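Long-range contacts in pyruvate kinase (PDB 4DRS), which probably catalyses the last step of glycolysis, passing the phosphate of phosphoenolpyruvate to ADP to give pyruvate and ATP: residues 426-431 against 444-449; 450-455 against 467-472. All blocks are in the same frame, centred on the assembly; numbering follows the deposited sequence.

Contact 1 (426-431 against 444-449); sequences KLIITI and YRPSQT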
loop_
_atom_site.group_PDB
_atom_site.type_symbol
_atom_site.label_atom_id
_atom_site.label_comp_id
_atom_site.label_asym_id
_atom_site.label_seq_id
_atom_site.Cartn_x
_atom_site.Cartn_y
_atom_site.Cartn_z
ATOM N N LYS A 426 -6.066 -19.997 16.999
ATOM C CA LYS A 426 -7.379 -19.678 17.543
ATOM C C LYS A 426 -7.285 -18.880 18.835
ATOM O O LYS A 426 -8.226 -18.171 19.194
ATOM C CB LYS A 426 -8.205 -20.952 17.761
ATOM C CG LYS A 426 -8.352 -21.835 16.525
ATOM C CD LYS A 426 -9.030 -21.114 15.365
ATOM C CE LYS A 426 -9.135 -22.012 14.141
ATOM N NZ LYS A 426 -9.695 -21.282 12.967
ATOM N N LEU A 427 -6.154 -18.994 19.529
ATOM C CA LEU A 427 -5.964 -18.316 20.809
ATOM C C LEU A 427 -4.557 -17.767 20.991
ATOM O O LEU A 427 -3.585 -18.324 20.471
ATOM C CB LEU A 427 -6.258 -19.267 21.973
ATOM C CG LEU A 427 -7.675 -19.798 22.208
ATOM C CD1 LEU A 427 -7.602 -20.901 23.244
ATOM C CD2 LEU A 427 -8.637 -18.706 22.651
ATOM N N ILE A 428 -4.465 -16.672 21.741
ATOM C CA ILE A 428 -3.193 -16.182 22.248
ATOM C C ILE A 428 -3.235 -16.268 23.773
ATOM O O ILE A 428 -3.995 -15.547 24.425
ATOM C CB ILE A 428 -2.898 -14.733 21.801
ATOM C CG1 ILE A 428 -2.919 -14.626 20.268
ATOM C CG2 ILE A 428 -1.556 -14.270 22.357
ATOM C CD1 ILE A 428 -2.793 -13.211 19.736
ATOM N N ILE A 429 -2.430 -17.171 24.332
ATOM C CA ILE A 429 -2.377 -17.369 25.778
ATOM C C ILE A 429 -1.148 -16.671 26.352
ATOM O O ILE A 429 -0.035 -16.866 25.862
ATOM C CB ILE A 429 -2.372 -18.866 26.158
ATOM C CG1 ILE A 429 -3.572 -19.577 25.531
ATOM C CG2 ILE A 429 -2.384 -19.041 27.673
ATOM C CD1 ILE A 429 -3.499 -21.091 25.600
ATOM N N THR A 430 -1.358 -15.851 27.380
ATOM C CA THR A 430 -0.257 -15.135 28.016
ATOM C C THR A 430 -0.181 -15.395 29.524
ATOM O O THR A 430 -1.160 -15.220 30.249
ATOM C CB THR A 430 -0.281 -13.615 27.702
ATOM O OG1 THR A 430 0.832 -12.974 28.333
ATOM C CG2 THR A 430 -1.576 -12.957 28.176
ATOM N N ILE A 431 0.981 -15.847 29.978
ATOM C CA ILE A 431 1.227 -16.045 31.399
ATOM C C ILE A 431 1.786 -14.731 31.927
ATOM O O ILE A 431 2.848 -14.287 31.502
ATOM C CB ILE A 431 2.210 -17.213 31.655
ATOM C CG1 ILE A 431 1.633 -18.532 31.123
ATOM C CG2 ILE A 431 2.535 -17.341 33.135
ATOM C CD1 ILE A 431 2.624 -19.681 31.104
ATOM N N TYR A 444 -2.630 -4.484 20.040
ATOM C CA TYR A 444 -2.406 -4.809 18.630
ATOM C C TYR A 444 -3.571 -5.533 17.972
ATOM O O TYR A 444 -3.456 -5.988 16.830
ATOM C CB TYR A 444 -1.063 -5.520 18.427
ATOM C CG TYR A 444 0.077 -4.562 18.633
ATOM C CD1 TYR A 444 0.524 -3.751 17.588
ATOM C CD2 TYR A 444 0.672 -4.417 19.886
ATOM C CE1 TYR A 444 1.548 -2.839 17.781
ATOM C CE2 TYR A 444 1.700 -3.504 20.090
ATOM C CZ TYR A 444 2.131 -2.721 19.035
ATOM O OH TYR A 444 3.148 -1.822 19.221
ATOM N N ARG A 445 -4.684 -5.614 18.703
ATOM C CA ARG A 445 -5.994 -6.017 18.176
ATOM C C ARG A 445 -6.027 -7.341 17.400
ATOM O O ARG A 445 -6.447 -7.376 16.239
ATOM C CB ARG A 445 -6.608 -4.886 17.336
ATOM C CG ARG A 445 -7.005 -3.645 18.126
ATOM C CD ARG A 445 -8.141 -3.924 19.098
ATOM N NE ARG A 445 -8.722 -2.695 19.638
ATOM C CZ ARG A 445 -8.456 -2.190 20.841
ATOM N NH1 ARG A 445 -7.609 -2.806 21.656
ATOM N NH2 ARG A 445 -9.044 -1.062 21.233
ATOM N N PRO A 446 -5.599 -8.437 18.043
ATOM C CA PRO A 446 -5.642 -9.720 17.344
ATOM C C PRO A 446 -7.078 -10.174 17.092
ATOM O O PRO A 446 -7.977 -9.827 17.861
ATOM C CB PRO A 446 -4.965 -10.672 18.332
ATOM C CG PRO A 446 -5.228 -10.071 19.668
ATOM C CD PRO A 446 -5.169 -8.586 19.446
ATOM N N SER A 447 -7.296 -10.943 16.030
ATOM C CA SER A 447 -8.606 -11.545 15.811
ATOM C C SER A 447 -8.829 -12.659 16.827
ATOM O O SER A 447 -9.967 -12.974 17.166
ATOM C CB SER A 447 -8.741 -12.094 14.385
ATOM O OG SER A 447 -8.102 -13.350 14.259
ATOM N N GLN A 448 -7.736 -13.255 17.301
ATOM C CA GLN A 448 -7.814 -14.339 18.278
ATOM C C GLN A 448 -8.146 -13.777 19.646
ATOM O O GLN A 448 -7.694 -12.685 20.007
ATOM C CB GLN A 448 -6.493 -15.113 18.364
ATOM C CG GLN A 448 -6.079 -15.836 17.092
ATOM C CD GLN A 448 -5.454 -14.910 16.066
ATOM O OE1 GLN A 448 -5.063 -13.785 16.387
ATOM N NE2 GLN A 448 -5.350 -15.378 14.828
ATOM N N THR A 449 -8.937 -14.528 20.406
ATOM C CA THR A 449 -9.192 -14.202 21.803
ATOM C C THR A 449 -7.891 -14.322 22.594
ATOM O O THR A 449 -7.097 -15.237 22.359
ATOM C CB THR A 449 -10.300 -15.109 22.394
ATOM O OG1 THR A 449 -11.574 -14.674 21.899
ATOM C CG2 THR A 449 -10.321 -15.054 23.922
HETATM O O HOH W 1 -10.753 -16.372 19.021
#
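Ile428 carries CG1 anti to its own carbonyl carbon (chi1 -57°) and keeps the chain extended beyond it, which delivers CD1 to the ring of Pro446. The two side chains meet at about a right angle, CD1 lying 3.6 Å from Pro446 CB and a little farther from CG. Gln448 also leaves with CG anti to the carbonyl carbon but then bends at chi2 (79°). Its CB and CG lie against the peptide that follows Lys426, with CB 3.6 Å from Lys426 O, while its NE2 is hydrogen-bonded to the carbonyl of Ala425, one residue before Lys426. On the other flank Leu427 and Thr449 run side by side, pointing the same way, with CD2 of the leucine 4.0 Å from CB of the threonine. The backbones join through one nearly straight bond, Ile428 N to Thr449 O at 3.1 Å. A water bridges Lys426 and Thr449, giving a hydrogen bond to Lys426 O (3.1 Å) and accepting one from Thr449 N (2.9 Å). Helices 408-422 and 436-443 close over Ile428. Within the alpha/beta domain, then, a single direct hydrogen bond joins the two backbones here, water stands in between Lys426 O and Thr449 N, and apolar contact of Ile428 with Pro446 and of Leu427 with Thr449 flanks them.

Contact 2 (450-455 against 467-472); sequences IIACTA and RGVKTY. With SO4 (sulfate ion), chain D.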
loop_
_atom_site.group_PDB
_atom_site.type_symbol
_atom_site.label_atom_id
_atom_site.label_comp_id
_atom_site.label_asym_id
_atom_site.label_seq_id
_atom_site.Cartn_x
_atom_site.Cartn_y
_atom_site.Cartn_z
ATOM N N ILE A 450 -7.669 -13.373 23.502
ATOM C CA ILE A 450 -6.500 -13.382 24.366
ATOM C C ILE A 450 -6.873 -13.970 25.722
ATOM O O ILE A 450 -7.766 -13.463 26.405
ATOM C CB ILE A 450 -5.925 -11.965 24.580
ATOM C CG1 ILE A 450 -5.724 -11.245 23.246
ATOM C CG2 ILE A 450 -4.615 -12.026 25.363
ATOM C CD1 ILE A 450 -5.759 -9.738 23.372
ATOM N N ILE A 451 -6.179 -15.035 26.109
ATOM C CA ILE A 451 -6.389 -15.652 27.413
ATOM C C ILE A 451 -5.215 -15.339 28.332
ATOM O O ILE A 451 -4.087 -15.767 28.077
ATOM C CB ILE A 451 -6.629 -17.179 27.298
ATOM C CG1 ILE A 451 -7.915 -17.440 26.499
ATOM C CG2 ILE A 451 -6.691 -17.819 28.680
ATOM C CD1 ILE A 451 -8.315 -18.895 26.384
ATOM N N ALA A 452 -5.492 -14.578 29.389
ATOM C CA ALA A 452 -4.478 -14.173 30.355
ATOM C C ALA A 452 -4.494 -15.068 31.589
ATOM O O ALA A 452 -5.517 -15.167 32.274
ATOM C CB ALA A 452 -4.679 -12.722 30.758
ATOM N N CYS A 453 -3.355 -15.703 31.865
ATOM C CA CYS A 453 -3.209 -16.602 33.006
ATOM C C CYS A 453 -2.382 -15.959 34.098
ATOM O O CYS A 453 -1.220 -15.603 33.889
ATOM C CB CYS A 453 -2.549 -17.912 32.588
ATOM S SG CYS A 453 -3.434 -18.794 31.297
ATOM N N THR A 454 -2.985 -15.835 35.273
ATOM C CA THR A 454 -2.348 -15.175 36.399
ATOM C C THR A 454 -2.740 -15.874 37.696
ATOM O O THR A 454 -3.746 -16.585 37.747
ATOM C CB THR A 454 -2.710 -13.668 36.446
ATOM O OG1 THR A 454 -2.020 -13.034 37.528
ATOM C CG2 THR A 454 -4.217 -13.455 36.616
ATOM N N ALA A 455 -1.934 -15.673 38.735
ATOM C CA ALA A 455 -2.231 -16.211 40.060
ATOM C C ALA A 455 -2.880 -15.157 40.953
ATOM O O ALA A 455 -3.322 -15.459 42.063
ATOM C CB ALA A 455 -0.966 -16.753 40.709
ATOM N N ARG A 467 -9.815 -4.821 25.673
ATOM C CA ARG A 467 -10.548 -5.515 24.617
ATOM C C ARG A 467 -9.976 -6.902 24.323
ATOM O O ARG A 467 -8.751 -7.078 24.217
ATOM C CB ARG A 467 -10.582 -4.688 23.331
ATOM C CG ARG A 467 -11.520 -5.268 22.286
ATOM C CD ARG A 467 -11.289 -4.702 20.901
ATOM N NE ARG A 467 -11.994 -3.444 20.705
ATOM C CZ ARG A 467 -12.338 -2.950 19.519
ATOM N NH1 ARG A 467 -12.057 -3.618 18.406
ATOM N NH2 ARG A 467 -12.973 -1.789 19.446
ATOM N N GLY A 468 -10.878 -7.875 24.214
ATOM C CA GLY A 468 -10.546 -9.231 23.801
ATOM C C GLY A 468 -9.765 -10.064 24.799
ATOM O O GLY A 468 -9.197 -11.091 24.434
ATOM N N VAL A 469 -9.732 -9.634 26.057
ATOM C CA VAL A 469 -8.993 -10.362 27.082
ATOM C C VAL A 469 -9.930 -11.156 27.994
ATOM O O VAL A 469 -10.798 -10.598 28.666
ATOM C CB VAL A 469 -8.074 -9.431 27.913
ATOM C CG1 VAL A 469 -7.287 -10.227 28.944
ATOM C CG2 VAL A 469 -7.115 -8.667 27.008
ATOM N N LYS A 470 -9.754 -12.469 27.987
ATOM C CA LYS A 470 -10.411 -13.347 28.943
ATOM C C LYS A 470 -9.329 -13.815 29.910
ATOM O O LYS A 470 -8.173 -13.967 29.512
ATOM C CB LYS A 470 -11.070 -14.528 28.223
ATOM C CG LYS A 470 -11.740 -15.535 29.149
ATOM C CD LYS A 470 -12.463 -16.635 28.383
ATOM C CE LYS A 470 -13.185 -17.592 29.325
ATOM N NZ LYS A 470 -14.412 -17.018 29.952
ATOM N N THR A 471 -9.689 -14.034 31.171
ATOM C CA THR A 471 -8.695 -14.378 32.188
ATOM C C THR A 471 -8.932 -15.730 32.872
ATOM O O THR A 471 -10.068 -16.095 33.180
ATOM C CB THR A 471 -8.607 -13.291 33.273
ATOM O OG1 THR A 471 -9.896 -13.112 33.870
ATOM C CG2 THR A 471 -8.135 -11.964 32.685
ATOM N N TYR A 472 -7.847 -16.469 33.096
ATOM C CA TYR A 472 -7.879 -17.664 33.936
ATOM C C TYR A 472 -7.056 -17.412 35.189
ATOM O O TYR A 472 -5.850 -17.166 35.104
ATOM C CB TYR A 472 -7.329 -18.897 33.204
ATOM C CG TYR A 472 -8.145 -19.399 32.019
ATOM C CD1 TYR A 472 -7.582 -20.288 31.102
ATOM C CD2 TYR A 472 -9.470 -18.993 31.811
ATOM C CE1 TYR A 472 -8.306 -20.760 30.018
ATOM C CE2 TYR A 472 -10.200 -19.460 30.726
ATOM C CZ TYR A 472 -9.610 -20.340 29.834
ATOM O OH TYR A 472 -10.315 -20.814 28.755
HETATM S S SO4 D . -13.756 -13.764 31.733
HETATM O O1 SO4 D . -13.568 -15.218 31.934
HETATM O O2 SO4 D . -14.094 -13.488 30.319
HETATM O O3 SO4 D . -14.874 -13.316 32.601
HETATM O O4 SO4 D . -12.499 -13.064 32.094
#
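Strands 450-454 and 469-472 run parallel with a 31° angle between their axes, joined by a ladder of five backbone hydrogen bonds from Ile450 N to Gly468 O (2.9 Å) through to Thr454 N to Tyr472 O (3.2 Å). With helix 457-462 between them they form a beta-alpha-beta unit, and strand 469-473 is an outermost strand of its sheet within the chain. On the face bearing Ile451, Cys453, Lys470 and Tyr472, the isoleucine holds CG2 anti to its backbone N and sets that methyl over one face of the tyrosine ring, a CH-pi contact 3.8 Å from the centroid and 20° off the normal. Ile451 CD1 continues along the ring to the phenol oxygen, which is hydrogen-bonded to Glu494; helix 480-493 packs on this face. On the other face Ala452 CB touches Val469 CG1 and Thr471 CG2, while Ile450 CD1 meets Val469 CG2 at 4.0 Å. A sulfate, probably from the crystallisation liquor, sits beside strand 469-472, where Thr103 and Lys464 also bind it. Lys470, bent at its last torsion (chi4 73°), brings NZ to 2.8 Å from sulfate O1, and sulfate O4 accepts from Thr471 N at 3.1 Å.

Followed from the N terminus, the chain lays down strand 427-431, crosses through helix 436-443 and returns at 444-449, where contact 1 closes the first loop. It then runs straight into strand 449-454, passes through helix 457-462 and comes back as strand 469-473, closing contact 2. The loops follow in series, neither nested nor crossed, their centres about 9 Å apart. Strand 449-454 lies between the other two: Ile428 O and Ile451 N, 2.8 Å apart, probably form a hydrogen bond, as do Thr430 O and Cys453 N. Together the two crossovers build one flank of the alpha/beta domain's sheet, and helix 436-443 packs against residues of both contacts.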